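Local coordinates for single-strand DNA-binding protein (Agrobacterium tumefaciens, PDB 3BTP) that binds single-stranded DNA regardless of nucleotide sequence and mediates the nuclear uptake of T-DNA strands during plant transformation, at residues Phe346-Thr350 with Leu423-Leu429; Gly390-Val396 with Ser432-His438. One frame throughout, in Å; residues are numbered along the deposited sequence.

Interaction 1: Phe346-Thr350 with Leu423-Leu429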
loop_
_atom_site.group_PDB
_atom_site.type_symbol
_atom_site.label_atom_id
_atom_site.label_comp_id
_atom_site.label_asym_id
_atom_site.label_seq_id
_atom_site.Cartn_x
_atom_site.Cartn_y
_atom_site.Cartn_z
ATOM N N PHE A 346 -14.570 -1.915 8.161
ATOM C CA PHE A 346 -14.590 -2.584 6.867
ATOM C C PHE A 346 -14.576 -1.551 5.702
ATOM O O PHE A 346 -15.085 -0.456 5.847
ATOM C CB PHE A 346 -15.751 -3.548 6.724
ATOM C CG PHE A 346 -15.668 -4.798 7.628
ATOM C CD1 PHE A 346 -16.747 -5.151 8.444
ATOM C CD2 PHE A 346 -14.525 -5.614 7.646
ATOM C CE1 PHE A 346 -16.690 -6.292 9.229
ATOM C CE2 PHE A 346 -14.459 -6.765 8.468
ATOM C CZ PHE A 346 -15.534 -7.102 9.229
ATOM N N PRO A 347 -13.968 -1.874 4.541
ATOM C CA PRO A 347 -14.235 -0.926 3.391
ATOM C C PRO A 347 -15.757 -0.726 3.070
ATOM O O PRO A 347 -16.534 -1.684 3.194
ATOM C CB PRO A 347 -13.495 -1.561 2.167
ATOM C CG PRO A 347 -12.615 -2.618 2.738
ATOM C CD PRO A 347 -13.058 -2.968 4.184
ATOM N N ALA A 348 -16.131 0.501 2.659
ATOM C CA ALA A 348 -17.494 0.891 2.345
ATOM C C ALA A 348 -18.141 0.119 1.184
ATOM O O ALA A 348 -19.350 -0.197 1.205
ATOM C CB ALA A 348 -17.554 2.392 2.106
ATOM N N ALA A 349 -17.314 -0.188 0.179
ATOM C CA ALA A 349 -17.720 -0.933 -0.969
ATOM C C ALA A 349 -16.482 -1.713 -1.430
ATOM O O ALA A 349 -15.379 -1.212 -1.275
ATOM C CB ALA A 349 -18.219 0.011 -2.051
ATOM N N THR A 350 -16.691 -2.863 -2.068
ATOM C CA THR A 350 -15.656 -3.764 -2.471
ATOM C C THR A 350 -16.015 -4.277 -3.910
ATOM O O THR A 350 -17.209 -4.344 -4.263
ATOM C CB THR A 350 -15.642 -4.865 -1.326
ATOM O OG1 THR A 350 -14.488 -4.706 -0.415
ATOM C CG2 THR A 350 -15.862 -6.203 -1.762
ATOM N N LEU A 423 -23.504 6.276 0.900
ATOM C CA LEU A 423 -22.384 5.375 0.688
ATOM C C LEU A 423 -21.902 5.510 -0.754
ATOM O O LEU A 423 -20.709 5.559 -1.027
ATOM C CB LEU A 423 -22.811 3.941 0.912
ATOM C CG LEU A 423 -21.671 2.968 0.848
ATOM C CD1 LEU A 423 -21.868 1.946 2.003
ATOM C CD2 LEU A 423 -21.606 2.296 -0.582
ATOM N N MET A 424 -22.848 5.542 -1.675
ATOM C CA MET A 424 -22.484 5.513 -3.093
ATOM C C MET A 424 -21.874 6.846 -3.517
ATOM O O MET A 424 -20.875 6.827 -4.187
ATOM C CB MET A 424 -23.672 5.036 -3.974
ATOM C CG MET A 424 -24.194 3.622 -3.573
ATOM S SD MET A 424 -23.161 2.235 -4.118
ATOM C CE MET A 424 -23.615 2.195 -5.825
ATOM N N ASP A 425 -22.386 7.979 -3.042
ATOM C CA ASP A 425 -21.741 9.302 -3.244
ATOM C C ASP A 425 -20.349 9.368 -2.583
ATOM O O ASP A 425 -19.395 9.817 -3.210
ATOM C CB ASP A 425 -22.717 10.461 -2.835
ATOM C CG ASP A 425 -21.998 11.861 -2.465
ATOM O OD1 ASP A 425 -20.755 12.065 -2.656
ATOM O OD2 ASP A 425 -22.726 12.796 -1.951
ATOM N N GLN A 426 -20.204 8.864 -1.357
ATOM C CA GLN A 426 -18.935 8.938 -0.654
ATOM C C GLN A 426 -17.918 8.091 -1.364
ATOM O O GLN A 426 -16.768 8.453 -1.461
ATOM C CB GLN A 426 -19.080 8.429 0.791
ATOM C CG GLN A 426 -17.905 8.752 1.746
ATOM C CD GLN A 426 -18.246 8.442 3.244
ATOM O OE1 GLN A 426 -18.730 7.323 3.578
ATOM N NE2 GLN A 426 -17.988 9.440 4.149
ATOM N N VAL A 427 -18.327 6.933 -1.852
ATOM C CA VAL A 427 -17.358 6.035 -2.457
ATOM C C VAL A 427 -17.093 6.315 -3.955
ATOM O O VAL A 427 -16.108 5.829 -4.500
ATOM C CB VAL A 427 -17.714 4.546 -2.158
ATOM C CG1 VAL A 427 -18.632 3.943 -3.267
ATOM C CG2 VAL A 427 -16.435 3.763 -1.956
ATOM N N GLY A 428 -17.961 7.084 -4.605
ATOM C CA GLY A 428 -17.796 7.409 -6.030
ATOM C C GLY A 428 -18.413 6.446 -7.034
ATOM O O GLY A 428 -18.005 6.383 -8.182
ATOM N N LEU A 429 -19.442 5.720 -6.615
ATOM C CA LEU A 429 -20.157 4.831 -7.506
ATOM C C LEU A 429 -21.483 5.465 -7.911
ATOM O O LEU A 429 -22.078 6.257 -7.118
ATOM C CB LEU A 429 -20.346 3.432 -6.876
ATOM C CG LEU A 429 -19.074 2.557 -6.758
ATOM C CD1 LEU A 429 -19.398 1.336 -6.017
ATOM C CD2 LEU A 429 -18.440 2.157 -8.100
#

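Interaction 2: Gly390-Val396 with Ser432-His438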
loop_
_atom_site.group_PDB
_atom_site.type_symbol
_atom_site.label_atom_id
_atom_site.label_comp_id
_atom_site.label_asym_id
_atom_site.label_seq_id
_atom_site.Cartn_x
_atom_site.Cartn_y
_atom_site.Cartn_z
ATOM N N GLY A 390 -21.057 2.273 -14.101
ATOM C CA GLY A 390 -22.097 1.404 -13.627
ATOM C C GLY A 390 -21.998 -0.032 -14.062
ATOM O O GLY A 390 -22.914 -0.802 -13.863
ATOM N N LYS A 391 -20.881 -0.415 -14.654
ATOM C CA LYS A 391 -20.684 -1.840 -15.035
ATOM C C LYS A 391 -20.077 -2.648 -13.850
ATOM O O LYS A 391 -19.646 -2.072 -12.843
ATOM C CB LYS A 391 -19.792 -1.970 -16.280
ATOM C CG LYS A 391 -20.304 -1.166 -17.532
ATOM C CD LYS A 391 -19.108 -0.621 -18.321
ATOM C CE LYS A 391 -19.444 -0.409 -19.760
ATOM N NZ LYS A 391 -20.035 0.961 -19.875
ATOM N N LEU A 392 -20.078 -3.958 -13.979
ATOM C CA LEU A 392 -19.479 -4.858 -13.010
ATOM C C LEU A 392 -20.227 -4.792 -11.638
ATOM O O LEU A 392 -19.655 -5.119 -10.637
ATOM C CB LEU A 392 -17.970 -4.522 -12.850
ATOM C CG LEU A 392 -16.960 -4.409 -14.046
ATOM C CD1 LEU A 392 -15.556 -4.090 -13.581
ATOM C CD2 LEU A 392 -16.919 -5.670 -14.858
ATOM N N TRP A 393 -21.486 -4.341 -11.637
ATOM C CA TRP A 393 -22.312 -4.229 -10.447
ATOM C C TRP A 393 -22.600 -5.589 -9.852
ATOM O O TRP A 393 -22.958 -5.641 -8.651
ATOM C CB TRP A 393 -23.664 -3.533 -10.760
ATOM C CG TRP A 393 -24.378 -4.108 -11.974
ATOM C CD1 TRP A 393 -24.336 -3.590 -13.242
ATOM C CD2 TRP A 393 -25.156 -5.334 -12.078
ATOM N NE1 TRP A 393 -25.067 -4.372 -14.116
ATOM C CE2 TRP A 393 -25.581 -5.444 -13.438
ATOM C CE3 TRP A 393 -25.603 -6.290 -11.152
ATOM C CZ2 TRP A 393 -26.432 -6.497 -13.903
ATOM C CZ3 TRP A 393 -26.410 -7.358 -11.603
ATOM C CH2 TRP A 393 -26.809 -7.458 -12.981
ATOM N N ASP A 394 -22.494 -6.678 -10.631
ATOM C CA ASP A 394 -22.687 -7.996 -10.032
ATOM C C ASP A 394 -21.429 -8.503 -9.263
ATOM O O ASP A 394 -21.448 -9.574 -8.636
ATOM C CB ASP A 394 -23.081 -9.032 -11.063
ATOM C CG ASP A 394 -21.930 -9.375 -11.965
ATOM O OD1 ASP A 394 -21.453 -8.435 -12.687
ATOM O OD2 ASP A 394 -21.508 -10.565 -11.952
ATOM N N ARG A 395 -20.353 -7.708 -9.285
ATOM C CA ARG A 395 -19.177 -8.059 -8.530
ATOM C C ARG A 395 -18.992 -7.094 -7.305
ATOM O O ARG A 395 -18.064 -7.208 -6.548
ATOM C CB ARG A 395 -18.002 -8.034 -9.513
ATOM C CG ARG A 395 -17.930 -9.260 -10.382
ATOM C CD ARG A 395 -16.782 -9.181 -11.374
ATOM N NE ARG A 395 -16.595 -10.511 -12.001
ATOM C CZ ARG A 395 -15.695 -11.441 -11.669
ATOM N NH1 ARG A 395 -14.795 -11.241 -10.685
ATOM N NH2 ARG A 395 -15.665 -12.580 -12.361
ATOM N N VAL A 396 -19.928 -6.188 -7.109
ATOM C CA VAL A 396 -19.827 -5.147 -6.090
ATOM C C VAL A 396 -20.665 -5.523 -4.871
ATOM O O VAL A 396 -21.776 -6.043 -5.049
ATOM C CB VAL A 396 -20.287 -3.763 -6.663
ATOM C CG1 VAL A 396 -20.465 -2.725 -5.572
ATOM C CG2 VAL A 396 -19.266 -3.278 -7.741
ATOM N N SER A 432 -27.260 4.107 -10.185
ATOM C CA SER A 432 -27.806 3.117 -11.157
ATOM C C SER A 432 -27.488 1.618 -10.835
ATOM O O SER A 432 -28.242 0.718 -11.201
ATOM C CB SER A 432 -27.264 3.459 -12.555
ATOM O OG SER A 432 -25.946 2.913 -12.784
ATOM N N MET A 433 -26.395 1.352 -10.104
ATOM C CA MET A 433 -26.071 -0.038 -9.667
ATOM C C MET A 433 -27.145 -0.659 -8.776
ATOM O O MET A 433 -27.274 -1.889 -8.709
ATOM C CB MET A 433 -24.745 -0.075 -8.867
ATOM C CG MET A 433 -23.507 0.266 -9.660
ATOM S SD MET A 433 -22.011 -0.407 -8.896
ATOM C CE MET A 433 -20.789 -0.159 -10.177
ATOM N N GLY A 434 -27.887 0.180 -8.078
ATOM C CA GLY A 434 -28.919 -0.305 -7.213
ATOM C C GLY A 434 -30.267 -0.614 -7.861
ATOM O O GLY A 434 -31.212 -0.925 -7.139
ATOM N N ARG A 435 -30.374 -0.500 -9.197
ATOM C CA ARG A 435 -31.579 -0.940 -9.942
ATOM C C ARG A 435 -31.236 -2.052 -10.902
ATOM O O ARG A 435 -31.874 -2.172 -11.922
ATOM C CB ARG A 435 -32.292 0.211 -10.682
ATOM C CG ARG A 435 -31.402 1.037 -11.588
ATOM C CD ARG A 435 -32.163 1.701 -12.799
ATOM N NE ARG A 435 -31.344 2.735 -13.468
ATOM C CZ ARG A 435 -30.558 2.519 -14.532
ATOM N NH1 ARG A 435 -30.452 1.286 -15.067
ATOM N NH2 ARG A 435 -29.883 3.541 -15.072
ATOM N N GLN A 436 -30.232 -2.859 -10.568
ATOM C CA GLN A 436 -29.779 -3.959 -11.430
ATOM C C GLN A 436 -29.935 -5.292 -10.701
ATOM O O GLN A 436 -29.673 -5.361 -9.507
ATOM C CB GLN A 436 -28.291 -3.775 -11.766
ATOM C CG GLN A 436 -27.884 -2.393 -12.249
ATOM C CD GLN A 436 -28.081 -2.241 -13.734
ATOM O OE1 GLN A 436 -28.804 -3.034 -14.350
ATOM N NE2 GLN A 436 -27.422 -1.239 -14.335
ATOM N N SER A 437 -30.326 -6.353 -11.411
ATOM C CA SER A 437 -30.383 -7.726 -10.820
ATOM C C SER A 437 -30.463 -8.872 -11.876
ATOM O O SER A 437 -31.172 -8.748 -12.872
ATOM C CB SER A 437 -31.485 -7.875 -9.730
ATOM O OG SER A 437 -32.736 -7.266 -10.099
ATOM N N HIS A 438 -29.723 -9.959 -11.638
ATOM C CA HIS A 438 -29.749 -11.156 -12.488
ATOM C C HIS A 438 -31.011 -12.020 -12.183
ATOM O O HIS A 438 -31.816 -11.664 -11.303
ATOM C CB HIS A 438 -28.450 -11.994 -12.300
ATOM C CG HIS A 438 -27.259 -11.531 -13.119
ATOM N ND1 HIS A 438 -25.989 -11.412 -12.584
ATOM C CD2 HIS A 438 -27.136 -11.220 -14.437
ATOM C CE1 HIS A 438 -25.145 -11.030 -13.529
ATOM N NE2 HIS A 438 -25.814 -10.899 -14.662
HETATM O O HOH W 1 -25.464 0.124 -13.182
#

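Interaction 1: Phe346-Thr350 with Leu423-Leu429
A349 packs its CB against V427, L423 and L429 at the C-terminal end of helix 417-427. The methyl sits across both branches of V427, with CB of A349 4.1 Å from V427 CG1 and almost as close to CG2. From one flank L423 adds its CD2, 4.3 Å from the A349 methyl. L429, just beyond the helix end, reaches that same methyl with its CD1. A348 packs one residue earlier, its CB lying 4.3 Å from L423 CD1 and touching CG2 of V427 more loosely.

A second kind of contact joins side chain to backbone. The isobutyl group of L423 lies against the carbonyl of A348, the nearest approach being 3.4 Å between A348 O and L423 CD1. CG of L423 stands anti to the backbone N (chi1 -174°), which brings CG and both methyls to the A348 carbonyl oxygen.

Hydrogen bonding shapes each partner but does not cross between them. The helix closes in a Schellman motif whose C-prime residue, G428, has positive phi (89°); L429 N bonds to M424 O at 3.0 Å, and the reversal brings the L429 side chain back beside V427. On the other side, A348 and T350 bond through their backbones to L399 and Q397 of strand 396-399, and V371 and V398 extend the apolar surroundings of A349.

The contact therefore lays the start of barrel strand 349-352 against the C-terminal end of helix 417-427. With no hydrogen bond or charge pair between the segments, their direct attraction is dispersive and hydrophobic, while strand pairing and the Schellman motif probably hold the apolar groups in place.

Interaction 2: Gly390-Val396 with Ser432-His438
W393 presents one face of its indole to Q436, whose aliphatic stem and amide lie flat along it. CB of Q436 stands almost directly over the centre of the six-membered ring, 3.6 Å from its centroid, a CH-pi contact. The Q436 chain bends at chi2 (-86°) and then runs over the five-membered ring, so that the amide stacks on the indole with the two planes only 5° apart; Q436 CD is 3.7 Å from W393 NE1.

H438 meets the far rim of the same indole in another way. W393 CH2 lies over the centre of the imidazole face, the two planes inclined at 44°, neither stacked nor edge-to-face. The imidazole also leans on D394: H438 CE1 is 3.8 Å from D394 CB, and the carboxylate plane is steeply turned to the ring. H438 is poorly ordered, so the details of this end are less certain.

At the inner end M433 extends beyond CG, running past W393 CB and placing its methyl CE 3.5 Å from K391 O. Its sulfur touches V396 CG2, the two side chains crossing at about a right angle, and L387 and P409 add apolar contacts to both residues.

One water bridges the segments: it donates to G390 O at 2.8 Å, accepts from Q436 NE2, and also bonds to S432 OG. G390 itself ends helix 382-388 in a Schellman motif.

Two loops flanking the barrel are thus joined without a direct hydrogen bond. The flat glutamine-on-indole contact is consistent with mainly dispersive attraction, and the water, gripping the NE2 end of that glutamine, would restrain the rotation of its amide and favour the flat stack.

How the interactions relate
Interactions 1 and 2 lie on the same side of the chain's centre, their own centres about 14 Å apart, and interlock along the sequence: 390-396 falls between the two segments of interaction 1, and 432-438 follows shortly after 423-429. They also touch directly. V396, where the second contact enters barrel strand 396-399, packs with its CG1 4.2 Å from L429 CD1 and 3.9 Å from T350 O, while M424 CE lies 4.0 Å from M433 CB. These packing contacts make the strongly buried interaction 1 continuous with the inner end of interaction 2, whose tryptophan-histidine end is more exposed.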